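Local coordinates for protein probable 2-phosphosulfolactate phosphatase (Clostridium acetobutylicum, PDB 1VR0) that probably catalyses the magnesium-dependent hydrolysis of (2R)-O-phospho-3-sulfolactate to (2R)-3-sulfolactate and phosphate, at residues A[171-174]-A[175-179]. Numbering follows the deposited sequence.
Sequences SGYI and INCVM
In the middle of helix 165-181, Tyr-173 and Cys-177, one turn apart, form a Cys sulfur-aromatic contact. SG of Cys-177 lies over one face of the Tyr-173 ring, 3.9 Å from its centroid and 29° off the ring normal. The sulfur is displaced toward one side of the ring, where CE1 of Tyr-173 comes within 3.5 Å of SG. Two different torsions bring the groups together: the tyrosine CG stands anti to its own backbone N (chi1 167°), which sends the ring outward from the helix, whereas the cysteine sulfur sits beside its backbone N and reaches back to meet it. The same pair is joined through the backbone, Cys-177 N donating to Tyr-173 O at 3.0 Å. Regular i to i+4 bonds flank it, among them Ile-175 N to Ser-171 O at 2.9 Å and Val-178 N to Ile-174 O at 3.0 Å. The Ile-175 side chain folds back along the helix, its CG1 resting 3.2 Å from Ser-171 O. Ser-171 OG is hydrogen-bonded to O of Asp-167, a magnesium-site residue a turn earlier, and to OD1 of Asn-156 on strand 152-156. Around the helix, Ile-175 and Val-178 pack on Ile-15 of strand 13-18, Cys-177 and Val-178 meet Ala-142 of helix 138-148, and the Tyr-173 ring meets that of Tyr-198 in helix 189-199, their planes at about 45°.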
loop_
_atom_site.group_PDB
_atom_site.type_symbol
_atom_site.label_atom_id
_atom_site.label_comp_id
_atom_site.label_asym_id
_atom_site.label_seq_id
_atom_site.Cartn_x
_atom_site.Cartn_y
_atom_site.Cartn_z
ATOM N N SER A 171 -10.679 3.587 5.695
ATOM C CA SER A 171 -9.822 4.781 5.622
ATOM C C SER A 171 -10.378 5.808 4.666
ATOM O O SER A 171 -10.426 6.983 4.961
ATOM C CB SER A 171 -8.435 4.452 5.138
ATOM O OG SER A 171 -7.814 3.467 5.939
ATOM N N GLY A 172 -10.787 5.344 3.498
ATOM C CA GLY A 172 -11.380 6.186 2.475
ATOM C C GLY A 172 -12.623 6.899 2.930
ATOM O O GLY A 172 -12.804 8.065 2.624
ATOM N N TYR A 173 -13.483 6.189 3.645
ATOM C CA TYR A 173 -14.692 6.782 4.173
ATOM C C TYR A 173 -14.364 7.929 5.099
ATOM O O TYR A 173 -15.000 9.003 5.033
ATOM C CB TYR A 173 -15.492 5.719 4.923
ATOM C CG TYR A 173 -16.595 6.234 5.779
ATOM C CD1 TYR A 173 -17.572 7.079 5.264
ATOM C CD2 TYR A 173 -16.707 5.824 7.108
ATOM C CE1 TYR A 173 -18.620 7.506 6.064
ATOM C CE2 TYR A 173 -17.743 6.248 7.899
ATOM C CZ TYR A 173 -18.692 7.088 7.385
ATOM O OH TYR A 173 -19.724 7.514 8.216
ATOM N N ILE A 174 -13.379 7.700 5.961
ATOM C CA ILE A 174 -13.010 8.682 6.962
ATOM C C ILE A 174 -12.372 9.908 6.295
ATOM O O ILE A 174 -12.678 11.039 6.650
ATOM C CB ILE A 174 -12.122 8.030 8.020
ATOM C CG1 ILE A 174 -12.980 7.028 8.816
ATOM C CG2 ILE A 174 -11.503 9.063 8.942
ATOM C CD1 ILE A 174 -12.294 6.295 9.915
ATOM N N ILE A 175 -11.499 9.663 5.324
ATOM C CA ILE A 175 -10.867 10.727 4.569
ATOM C C ILE A 175 -11.963 11.552 3.887
ATOM O O ILE A 175 -11.955 12.768 3.920
ATOM C CB ILE A 175 -9.884 10.138 3.552
ATOM C CG1 ILE A 175 -8.679 9.571 4.301
ATOM C CG2 ILE A 175 -9.453 11.172 2.522
ATOM C CD1 ILE A 175 -7.839 8.606 3.477
ATOM N N ASN A 176 -12.947 10.872 3.322
ATOM C CA ASN A 176 -14.048 11.546 2.687
ATOM C C ASN A 176 -14.790 12.455 3.627
ATOM O O ASN A 176 -15.207 13.519 3.239
ATOM C CB ASN A 176 -15.029 10.540 2.101
ATOM C CG ASN A 176 -15.874 11.150 1.016
ATOM O OD1 ASN A 176 -17.012 11.514 1.226
ATOM N ND2 ASN A 176 -15.276 11.327 -0.133
ATOM N N CYS A 177 -14.983 12.002 4.853
ATOM C CA CYS A 177 -15.670 12.772 5.888
ATOM C C CYS A 177 -14.867 13.990 6.314
ATOM O O CYS A 177 -15.439 15.031 6.686
ATOM C CB CYS A 177 -15.916 11.894 7.116
ATOM S SG CYS A 177 -17.154 10.556 6.930
ATOM N N VAL A 178 -13.543 13.854 6.294
ATOM C CA VAL A 178 -12.672 14.982 6.544
ATOM C C VAL A 178 -12.845 16.004 5.422
ATOM O O VAL A 178 -12.929 17.194 5.685
ATOM C CB VAL A 178 -11.197 14.570 6.673
ATOM C CG1 VAL A 178 -10.275 15.813 6.667
ATOM C CG2 VAL A 178 -10.977 13.769 7.940
HETATM N N MSE A 179 -12.923 15.517 4.188
HETATM C CA MSE A 179 -13.098 16.381 3.034
HETATM C C MSE A 179 -14.436 17.102 3.044
HETATM O O MSE A 179 -14.521 18.233 2.603
HETATM C CB MSE A 179 -13.000 15.594 1.762
HETATM C CG MSE A 179 -11.652 14.930 1.576
HETATM SE SE MSE A 179 -11.533 13.947 -0.182
HETATM C CE MSE A 179 -11.527 15.943 -1.185
#